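Local coordinates for 33 kDa chaperonin (Thermotoga maritima, PDB 1VQ0), which probably acts as a redox-regulated chaperone that keeps thermally unfolding and oxidatively damaged proteins from aggregating irreversibly, at residues C243-E248 / T280-S285; R96-N101 / V274-N279; K69-L74 / V86-S91. All blocks are in the same frame, centred on the assembly; numbering follows the deposited sequence.

From the N terminus, contact 3 closes first: strand 71-78 turns back on strand 84-90, and the pairing of 69-74 with 86-91 zips up this hairpin of the large mixed sheet. The next strand of that sheet, 94-99, opens contact 2, which waits until 274-279 before its partner arrives. Within that span contact 1 opens at 243-248, and it closes at 280-285, after contact 2 has closed, so the two cross. Each supplies two cysteines to the same zinc ion. Contact 1 joins the start of helix 247-255 to strand 281-284 within the C-terminal zinc-binding region, and contact 2 docks that region on the sheet. Asp-244 bridges all three by salt bridges to Arg-96 and Arg-71.

Contact 1: residues C243-E248 / T280-S285; sequences CDCNRE and TRYVFS. With ZN (zinc ion), chain C.
Tyr-282 and Arg-247 carry most of this contact. The hydroxyl of Tyr-282 reaches Cys-245, its OH 3.2 Å from SG, and the sulfur lies at the ring edge, close to the ring plane. Further along the same ring, CE2 packs 3.4 Å from the backbone N of Arg-247. The arginine then runs out extended from CG to NE (chi2 166°, chi3 -179°) and lays its guanidinium over a face of Phe-284, the two planes 19° apart and CZ 4.1 Å from the ring centroid, a cation-pi stack. In the guanidinium plane, NH1 donates to Val-283 O at 2.8 Å, while NH2 adds a weak bond to the same carbonyl. The stronger bond and the stacked ring together limit the group's turning, and Glu-288 gives NH1 a salt bridge.

This is the metal-binding region of Hsp33, where a Cys4 site holds zinc. Cys-243 SG binds the ion at 2.3 Å and Cys-245 SG at 2.4 Å; Cys-275 and Cys-278 complete the site. Cys-245 N makes a weak hydrogen bond to Cys-243 SG, 3.6 Å away. Behind the first shell, Asn-246 N-caps helix 247-255 through OD1 and Lys-249 N, and strand 281-284 pairs with strand 271-274.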
loop_
_atom_site.group_PDB
_atom_site.type_symbol
_atom_site.label_atom_id
_atom_site.label_comp_id
_atom_site.label_asym_id
_atom_site.label_seq_id
_atom_site.Cartn_x
_atom_site.Cartn_y
_atom_site.Cartn_z
ATOM N N CYS A 243 14.679 -14.113 -15.038
ATOM C CA CYS A 243 13.387 -14.625 -14.645
ATOM C C CYS A 243 13.565 -16.047 -14.030
ATOM O O CYS A 243 14.560 -16.664 -14.239
ATOM C CB CYS A 243 12.477 -14.696 -15.856
ATOM S SG CYS A 243 10.759 -14.906 -15.438
ATOM N N ASP A 244 12.595 -16.499 -13.233
ATOM C CA ASP A 244 12.616 -17.777 -12.562
ATOM C C ASP A 244 11.550 -18.700 -13.169
ATOM O O ASP A 244 11.284 -19.762 -12.643
ATOM C CB ASP A 244 12.381 -17.636 -11.026
ATOM C CG ASP A 244 10.964 -17.156 -10.683
ATOM O OD1 ASP A 244 10.258 -16.749 -11.592
ATOM O OD2 ASP A 244 10.461 -17.144 -9.546
ATOM N N CYS A 245 10.904 -18.304 -14.254
ATOM C CA CYS A 245 9.990 -19.245 -14.885
ATOM C C CYS A 245 10.762 -20.440 -15.467
ATOM O O CYS A 245 11.960 -20.388 -15.735
ATOM C CB CYS A 245 9.177 -18.575 -15.973
ATOM S SG CYS A 245 10.117 -18.148 -17.464
ATOM N N ASN A 246 10.031 -21.536 -15.600
ATOM C CA ASN A 246 10.506 -22.753 -16.209
ATOM C C ASN A 246 9.268 -23.573 -16.563
ATOM O O ASN A 246 8.127 -23.174 -16.280
ATOM C CB ASN A 246 11.453 -23.539 -15.301
ATOM C CG ASN A 246 10.789 -24.017 -14.019
ATOM O OD1 ASN A 246 9.650 -24.456 -14.014
ATOM N ND2 ASN A 246 11.523 -23.954 -12.931
ATOM N N ARG A 247 9.491 -24.696 -17.210
ATOM C CA ARG A 247 8.372 -25.499 -17.715
ATOM C C ARG A 247 7.546 -26.138 -16.622
ATOM O O ARG A 247 6.346 -26.259 -16.755
ATOM C CB ARG A 247 8.872 -26.608 -18.634
ATOM C CG ARG A 247 7.759 -27.261 -19.403
ATOM C CD ARG A 247 8.263 -28.090 -20.520
ATOM N NE ARG A 247 7.208 -28.700 -21.287
ATOM C CZ ARG A 247 6.610 -28.149 -22.320
ATOM N NH1 ARG A 247 5.670 -28.841 -22.951
ATOM N NH2 ARG A 247 6.955 -26.930 -22.739
ATOM N N GLU A 248 8.190 -26.563 -15.546
ATOM C CA GLU A 248 7.450 -27.096 -14.407
ATOM C C GLU A 248 6.419 -26.069 -13.904
ATOM O O GLU A 248 5.278 -26.410 -13.616
ATOM C CB GLU A 248 8.407 -27.524 -13.311
ATOM C CG GLU A 248 7.756 -28.355 -12.188
ATOM C CD GLU A 248 8.704 -28.587 -11.016
ATOM O OE1 GLU A 248 9.627 -27.745 -10.828
ATOM O OE2 GLU A 248 8.540 -29.604 -10.289
ATOM N N THR A 280 8.812 -15.695 -22.433
ATOM C CA THR A 280 9.007 -17.087 -22.797
ATOM C C THR A 280 7.651 -17.803 -22.886
ATOM O O THR A 280 6.817 -17.719 -21.968
ATOM C CB THR A 280 9.892 -17.791 -21.804
ATOM O OG1 THR A 280 11.152 -17.132 -21.766
ATOM C CG2 THR A 280 10.211 -19.246 -22.290
ATOM N N ARG A 281 7.484 -18.488 -24.016
ATOM C CA ARG A 281 6.324 -19.298 -24.364
ATOM C C ARG A 281 6.597 -20.787 -24.126
ATOM O O ARG A 281 7.648 -21.303 -24.465
ATOM C CB ARG A 281 5.990 -19.112 -25.841
ATOM C CG ARG A 281 4.697 -19.814 -26.312
ATOM C CD ARG A 281 4.374 -19.596 -27.843
ATOM N NE ARG A 281 4.482 -18.183 -28.183
ATOM C CZ ARG A 281 3.516 -17.265 -27.984
ATOM N NH1 ARG A 281 2.316 -17.608 -27.517
ATOM N NH2 ARG A 281 3.746 -15.984 -28.279
ATOM N N TYR A 282 5.591 -21.446 -23.573
ATOM C CA TYR A 282 5.614 -22.834 -23.216
ATOM C C TYR A 282 4.431 -23.493 -23.918
ATOM O O TYR A 282 3.278 -23.147 -23.657
ATOM C CB TYR A 282 5.477 -22.965 -21.687
ATOM C CG TYR A 282 6.657 -22.422 -20.922
ATOM C CD1 TYR A 282 6.723 -21.094 -20.542
ATOM C CD2 TYR A 282 7.728 -23.235 -20.602
ATOM C CE1 TYR A 282 7.805 -20.620 -19.836
ATOM C CE2 TYR A 282 8.810 -22.759 -19.923
ATOM C CZ TYR A 282 8.864 -21.456 -19.541
ATOM O OH TYR A 282 9.951 -21.005 -18.857
ATOM N N VAL A 283 4.731 -24.437 -24.806
ATOM C CA VAL A 283 3.719 -25.096 -25.644
ATOM C C VAL A 283 3.556 -26.531 -25.176
ATOM O O VAL A 283 4.524 -27.239 -24.963
ATOM C CB VAL A 283 4.110 -25.062 -27.153
ATOM C CG1 VAL A 283 3.081 -25.793 -28.039
ATOM C CG2 VAL A 283 4.288 -23.635 -27.656
ATOM N N PHE A 284 2.301 -26.948 -25.046
ATOM C CA PHE A 284 1.918 -28.259 -24.501
ATOM C C PHE A 284 1.064 -29.020 -25.510
ATOM O O PHE A 284 0.115 -28.466 -26.080
ATOM C CB PHE A 284 1.147 -28.088 -23.178
ATOM C CG PHE A 284 2.012 -27.684 -22.025
ATOM C CD1 PHE A 284 2.309 -26.344 -21.798
ATOM C CD2 PHE A 284 2.536 -28.634 -21.171
ATOM C CE1 PHE A 284 3.120 -25.967 -20.757
ATOM C CE2 PHE A 284 3.343 -28.261 -20.103
ATOM C CZ PHE A 284 3.636 -26.930 -19.895
ATOM N N SER A 285 1.393 -30.289 -25.730
ATOM C CA SER A 285 0.679 -31.089 -26.729
ATOM C C SER A 285 -0.671 -31.581 -26.212
ATOM O O SER A 285 -1.010 -31.386 -25.032
ATOM C CB SER A 285 1.525 -32.282 -27.192
ATOM O OG SER A 285 1.617 -33.262 -26.170
HETATM ZN ZN ZN C . 9.847 -15.811 -17.377
#

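Contact 2: residues R96-N101 / V274-N279; sequences RGYVAN and VCKWCN. With ZN (zinc ion), chain C.
Lys-276 NZ donates to the hydroxyl of Tyr-98, 3.0 Å from OH, and the rest of its side chain lies across the same ring. The extended chain beyond CG carries NZ along the ring to the phenol oxygen. CG itself sits over one face, 4.2 Å from the centroid, in a CH-pi contact.

The Tyr-98 ring also turns an edge to Trp-277. CD1 comes 3.6 Å from CE3 of the indole, and the planes stand at 83°, a T-shaped pair with the tryptophan offering its face. On the opposite face lies Arg-96, its guanidinium almost parallel to the indole at 8° and its CZ 3.6 Å from the centroid of the five-membered ring. The arginine is held flat from its rim: NH1 makes a salt bridge with Asp-244 and NH2 hydrogen-bonds to Gln-88 OE1. Cut back to an alanine here, Trp-277 would probably leave the Arg-96 guanidinium without its stacking partner and the edge of Tyr-98 facing a gap.

Two carbonyl oxygens, Gly-97 O and Trp-277 O, lie only 3.0 Å apart, each with its own donor: His-42 NE2 for the first and Tyr-241 OH for the second. Trp-277 belongs to a CxxC turn in which Cys-275 SG and Cys-278 SG bind zinc at 2.3 and 2.4 Å; Cys-243 and Cys-245 supply the other two ligands. Asn-279 N closes the turn on Cys-275 O at 2.7 Å.

The zinc-bearing loop between strands 271-274 and 281-284 thus docks on strand 94-99 of the large sheet, with Trp-277 also resting on Val-86 and Gln-88 of strand 84-90 and the end of helix 32-42 alongside at His-42.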
loop_
_atom_site.group_PDB
_atom_site.type_symbol
_atom_site.label_atom_id
_atom_site.label_comp_id
_atom_site.label_asym_id
_atom_site.label_seq_id
_atom_site.Cartn_x
_atom_site.Cartn_y
_atom_site.Cartn_z
ATOM N N ARG A 96 13.724 -7.903 -13.779
ATOM C CA ARG A 96 12.821 -8.301 -14.822
ATOM C C ARG A 96 11.637 -7.344 -14.771
ATOM O O ARG A 96 11.464 -6.627 -13.808
ATOM C CB ARG A 96 12.381 -9.755 -14.653
ATOM C CG ARG A 96 11.713 -10.066 -13.288
ATOM C CD ARG A 96 11.188 -11.494 -13.209
ATOM N NE ARG A 96 10.482 -11.728 -11.977
ATOM C CZ ARG A 96 9.887 -12.846 -11.620
ATOM N NH1 ARG A 96 9.835 -13.888 -12.454
ATOM N NH2 ARG A 96 9.279 -12.902 -10.427
ATOM N N GLY A 97 10.828 -7.366 -15.803
ATOM C CA GLY A 97 9.828 -6.325 -16.005
ATOM C C GLY A 97 8.972 -6.506 -17.241
ATOM O O GLY A 97 9.273 -7.343 -18.082
ATOM N N TYR A 98 7.892 -5.743 -17.326
ATOM C CA TYR A 98 6.925 -5.826 -18.431
ATOM C C TYR A 98 5.995 -4.592 -18.408
ATOM O O TYR A 98 5.909 -3.874 -17.392
ATOM C CB TYR A 98 6.113 -7.115 -18.360
ATOM C CG TYR A 98 5.151 -7.251 -17.155
ATOM C CD1 TYR A 98 5.562 -7.828 -15.975
ATOM C CD2 TYR A 98 3.802 -6.845 -17.249
ATOM C CE1 TYR A 98 4.683 -7.954 -14.866
ATOM C CE2 TYR A 98 2.910 -6.962 -16.153
ATOM C CZ TYR A 98 3.379 -7.510 -14.957
ATOM O OH TYR A 98 2.529 -7.694 -13.876
ATOM N N VAL A 99 5.325 -4.353 -19.537
ATOM C CA VAL A 99 4.323 -3.303 -19.639
ATOM C C VAL A 99 3.076 -3.946 -20.160
ATOM O O VAL A 99 3.148 -4.988 -20.811
ATOM C CB VAL A 99 4.703 -2.151 -20.559
ATOM C CG1 VAL A 99 5.931 -1.457 -20.086
ATOM C CG2 VAL A 99 4.899 -2.610 -22.012
ATOM N N ALA A 100 1.921 -3.338 -19.875
ATOM C CA ALA A 100 0.653 -3.918 -20.318
ATOM C C ALA A 100 0.497 -3.818 -21.838
ATOM O O ALA A 100 -0.027 -4.751 -22.460
ATOM C CB ALA A 100 -0.523 -3.270 -19.598
ATOM N N ASN A 101 1.044 -2.741 -22.427
ATOM C CA ASN A 101 0.948 -2.471 -23.846
ATOM C C ASN A 101 2.302 -2.258 -24.500
ATOM O O ASN A 101 2.725 -1.136 -24.674
ATOM C CB ASN A 101 -0.008 -1.285 -24.134
ATOM C CG ASN A 101 -0.135 -0.957 -25.669
ATOM O OD1 ASN A 101 0.247 -1.763 -26.532
ATOM N ND2 ASN A 101 -0.668 0.233 -25.987
ATOM N N VAL A 274 2.568 -18.147 -21.657
ATOM C CA VAL A 274 3.583 -17.148 -21.944
ATOM C C VAL A 274 3.869 -16.444 -20.607
ATOM O O VAL A 274 2.983 -15.913 -19.982
ATOM C CB VAL A 274 3.084 -16.119 -22.969
ATOM C CG1 VAL A 274 4.126 -15.041 -23.194
ATOM C CG2 VAL A 274 2.693 -16.780 -24.271
ATOM N N CYS A 275 5.114 -16.484 -20.172
ATOM C CA CYS A 275 5.560 -15.791 -18.972
ATOM C C CYS A 275 5.520 -14.286 -19.229
ATOM O O CYS A 275 6.087 -13.775 -20.212
ATOM C CB CYS A 275 6.980 -16.208 -18.617
ATOM S SG CYS A 275 7.638 -15.208 -17.286
ATOM N N LYS A 276 4.806 -13.583 -18.365
ATOM C CA LYS A 276 4.592 -12.144 -18.562
ATOM C C LYS A 276 5.898 -11.378 -18.310
ATOM O O LYS A 276 6.067 -10.275 -18.815
ATOM C CB LYS A 276 3.460 -11.630 -17.658
ATOM C CG LYS A 276 3.826 -11.598 -16.140
ATOM C CD LYS A 276 2.626 -11.271 -15.228
ATOM C CE LYS A 276 3.096 -11.308 -13.752
ATOM N NZ LYS A 276 2.293 -10.445 -12.813
ATOM N N TRP A 277 6.796 -11.948 -17.508
ATOM C CA TRP A 277 8.043 -11.252 -17.164
ATOM C C TRP A 277 9.140 -11.273 -18.239
ATOM O O TRP A 277 9.910 -10.299 -18.414
ATOM C CB TRP A 277 8.621 -11.775 -15.878
ATOM C CG TRP A 277 7.824 -11.573 -14.616
ATOM C CD1 TRP A 277 7.091 -12.526 -14.007
ATOM C CD2 TRP A 277 7.726 -10.400 -13.768
ATOM N NE1 TRP A 277 6.503 -12.031 -12.877
ATOM C CE2 TRP A 277 6.915 -10.744 -12.674
ATOM C CE3 TRP A 277 8.224 -9.099 -13.828
ATOM C CZ2 TRP A 277 6.596 -9.847 -11.643
ATOM C CZ3 TRP A 277 7.943 -8.213 -12.799
ATOM C CH2 TRP A 277 7.100 -8.571 -11.729
ATOM N N CYS A 278 9.234 -12.376 -18.963
ATOM C CA CYS A 278 10.297 -12.512 -19.952
ATOM C C CYS A 278 9.766 -12.953 -21.336
ATOM O O CYS A 278 10.548 -13.100 -22.280
ATOM C CB CYS A 278 11.372 -13.474 -19.443
ATOM S SG CYS A 278 10.821 -15.175 -19.484
ATOM N N ASN A 279 8.446 -13.115 -21.458
ATOM C CA ASN A 279 7.823 -13.456 -22.727
ATOM C C ASN A 279 8.313 -14.821 -23.290
ATOM O O ASN A 279 8.247 -15.066 -24.472
ATOM C CB ASN A 279 8.084 -12.360 -23.765
ATOM C CG ASN A 279 7.085 -12.390 -24.923
ATOM O OD1 ASN A 279 6.013 -12.946 -24.799
ATOM N ND2 ASN A 279 7.436 -11.767 -26.022
HETATM ZN ZN ZN C . 9.847 -15.811 -17.377
#

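Contact 3: residues K69-L74 / V86-S91; sequences KERWTL and VAQSTS. With EDO (1,2-ethanediol), chain F.
Gln-88 sits directly across from Thr-73, and its side chain can be followed out over the neighbouring strand. CB lies 3.9 Å from Trp-72 O. CG, placed opposite the backbone N (chi1 -174°), comes 3.5 Å from Thr-73 OG1. The extended chain then carries the carboxamide past Arg-71, CD standing 4.0 Å from the arginine CB. At the tip the two amide atoms part company. NE2 donates to Thr-73 OG1 at 2.8 Å, nearly straight at 178° and with the oxygen in the amide plane, while OE1, already bonded by Arg-96 NH2, lies near Arg-71 CD. NE2 also reaches a water molecule, which accepts from Arg-71 NH1 too and so bridges the two side chains. With both ends of the amide engaged, its rotation is well fixed.

The framework is an antiparallel beta hairpin, strands 71-78 and 84-90 of the large sheet. Trp-72 pairs with Ser-89 and Leu-74 with Ala-87 as hydrogen-bonded pairs, while Arg-71 with Thr-90 and Thr-73 with Gln-88 are non-hydrogen-bonded. The bond from Trp-72 N to Ser-89 O is 2.9 Å long. Beyond the strand ends, Ser-91 N donates to Glu-70 O, and Ser-91 OG takes a weak bond from Lys-69 N.

Arg-71 and Thr-73 share the face of Gln-88; the arginine sends NH2 to Asp-244 in a salt bridge. Thr-73 points its methyl CG2 at Val-86 CG1, 3.8 Å away. On the other face Trp-72, Leu-74, Ala-87 and Ser-89 turn inward, with helix 46-62 covering Trp-72 and Ala-87, and Ser-89 OG hydrogen-bonded to Ala-59 O of that helix. The indole NE1 of Trp-72 donates to O1 of a 1,2-ethanediol molecule at 3.0 Å, probably picked up from the crystallisation liquor.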
loop_
_atom_site.group_PDB
_atom_site.type_symbol
_atom_site.label_atom_id
_atom_site.label_comp_id
_atom_site.label_asym_id
_atom_site.label_seq_id
_atom_site.Cartn_x
_atom_site.Cartn_y
_atom_site.Cartn_z
ATOM N N LYS A 69 17.597 -11.835 0.058
ATOM C CA LYS A 69 16.478 -12.539 -0.597
ATOM C C LYS A 69 15.246 -11.661 -0.828
ATOM O O LYS A 69 14.152 -12.172 -1.067
ATOM C CB LYS A 69 16.092 -13.817 0.159
ATOM C CG LYS A 69 17.219 -14.902 0.145
ATOM C CD LYS A 69 16.943 -16.008 1.136
ATOM C CE LYS A 69 18.141 -16.985 1.163
ATOM N NZ LYS A 69 17.956 -18.153 2.067
ATOM N N GLU A 70 15.396 -10.346 -0.817
ATOM C CA GLU A 70 14.252 -9.503 -1.172
ATOM C C GLU A 70 13.967 -9.466 -2.662
ATOM O O GLU A 70 14.887 -9.390 -3.479
ATOM C CB GLU A 70 14.466 -8.089 -0.639
ATOM C CG GLU A 70 13.306 -7.142 -0.997
ATOM C CD GLU A 70 13.426 -5.801 -0.290
ATOM O OE1 GLU A 70 14.315 -5.666 0.529
ATOM O OE2 GLU A 70 12.666 -4.878 -0.605
ATOM N N ARG A 71 12.692 -9.522 -3.031
ATOM C CA ARG A 71 12.245 -8.967 -4.311
ATOM C C ARG A 71 11.514 -7.639 -4.079
ATOM O O ARG A 71 10.571 -7.576 -3.305
ATOM C CB ARG A 71 11.280 -9.905 -5.046
ATOM C CG ARG A 71 11.856 -11.213 -5.404
ATOM C CD ARG A 71 10.843 -12.183 -5.893
ATOM N NE ARG A 71 11.525 -13.397 -6.336
ATOM C CZ ARG A 71 10.939 -14.387 -6.980
ATOM N NH1 ARG A 71 9.633 -14.318 -7.221
ATOM N NH2 ARG A 71 11.649 -15.448 -7.360
ATOM N N TRP A 72 11.945 -6.612 -4.815
ATOM C CA TRP A 72 11.452 -5.255 -4.754
ATOM C C TRP A 72 10.790 -4.973 -6.068
ATOM O O TRP A 72 11.437 -5.085 -7.081
ATOM C CB TRP A 72 12.629 -4.368 -4.550
ATOM C CG TRP A 72 12.377 -2.975 -4.245
ATOM C CD1 TRP A 72 12.388 -2.407 -2.998
ATOM C CD2 TRP A 72 12.081 -1.923 -5.176
ATOM N NE1 TRP A 72 12.127 -1.056 -3.101
ATOM C CE2 TRP A 72 11.928 -0.742 -4.432
ATOM C CE3 TRP A 72 11.992 -1.847 -6.583
ATOM C CZ2 TRP A 72 11.698 0.497 -5.043
ATOM C CZ3 TRP A 72 11.724 -0.652 -7.164
ATOM C CH2 TRP A 72 11.617 0.519 -6.404
ATOM N N THR A 73 9.490 -4.625 -6.067
ATOM C CA THR A 73 8.733 -4.417 -7.307
ATOM C C THR A 73 8.136 -3.003 -7.380
ATOM O O THR A 73 7.361 -2.570 -6.491
ATOM C CB THR A 73 7.592 -5.412 -7.421
ATOM O OG1 THR A 73 8.068 -6.758 -7.289
ATOM C CG2 THR A 73 6.892 -5.345 -8.789
ATOM N N LEU A 74 8.442 -2.311 -8.479
ATOM C CA LEU A 74 7.783 -1.036 -8.845
ATOM C C LEU A 74 6.644 -1.328 -9.793
ATOM O O LEU A 74 6.844 -1.858 -10.844
ATOM C CB LEU A 74 8.757 -0.156 -9.558
ATOM C CG LEU A 74 8.398 1.140 -10.218
ATOM C CD1 LEU A 74 7.904 1.987 -9.015
ATOM C CD2 LEU A 74 9.669 1.695 -10.802
ATOM N N VAL A 86 5.686 -2.407 -14.770
ATOM C CA VAL A 86 6.101 -3.216 -13.627
ATOM C C VAL A 86 7.599 -3.585 -13.753
ATOM O O VAL A 86 8.051 -4.121 -14.773
ATOM C CB VAL A 86 5.256 -4.530 -13.531
ATOM C CG1 VAL A 86 5.657 -5.349 -12.346
ATOM C CG2 VAL A 86 3.814 -4.228 -13.396
ATOM N N ALA A 87 8.382 -3.229 -12.755
ATOM C CA ALA A 87 9.776 -3.601 -12.755
ATOM C C ALA A 87 10.166 -4.152 -11.433
ATOM O O ALA A 87 9.944 -3.496 -10.418
ATOM C CB ALA A 87 10.652 -2.442 -13.149
ATOM N N GLN A 88 10.721 -5.374 -11.451
ATOM C CA GLN A 88 11.198 -6.037 -10.241
ATOM C C GLN A 88 12.721 -6.181 -10.239
ATOM O O GLN A 88 13.291 -6.521 -11.245
ATOM C CB GLN A 88 10.575 -7.377 -10.157
ATOM C CG GLN A 88 10.874 -8.131 -8.884
ATOM C CD GLN A 88 10.050 -9.364 -8.803
ATOM O OE1 GLN A 88 10.477 -10.430 -9.240
ATOM N NE2 GLN A 88 8.875 -9.252 -8.220
ATOM N N SER A 89 13.342 -5.883 -9.110
ATOM C CA SER A 89 14.739 -6.165 -8.809
ATOM C C SER A 89 14.905 -7.050 -7.553
ATOM O O SER A 89 13.986 -7.205 -6.753
ATOM C CB SER A 89 15.499 -4.875 -8.594
ATOM O OG SER A 89 15.036 -4.211 -7.438
ATOM N N THR A 90 16.086 -7.651 -7.421
ATOM C CA THR A 90 16.373 -8.575 -6.352
ATOM C C THR A 90 17.677 -8.265 -5.631
ATOM O O THR A 90 18.536 -7.523 -6.125
ATOM C CB THR A 90 16.487 -10.013 -6.878
ATOM O OG1 THR A 90 17.662 -10.120 -7.670
ATOM C CG2 THR A 90 15.375 -10.312 -7.841
ATOM N N SER A 91 17.838 -8.907 -4.482
ATOM C CA SER A 91 19.069 -8.779 -3.736
ATOM C C SER A 91 20.287 -9.383 -4.499
ATOM O O SER A 91 21.416 -8.988 -4.237
ATOM C CB SER A 91 18.924 -9.385 -2.354
ATOM O OG SER A 91 18.430 -10.692 -2.439
HETATM C C1 EDO F . 14.074 -0.154 -0.743
HETATM O O1 EDO F . 12.814 0.480 -0.652
HETATM C C2 EDO F . 15.036 0.017 0.433
HETATM O O2 EDO F . 15.306 1.385 0.810
HETATM O O HOH W 1 7.499 -12.142 -7.669
#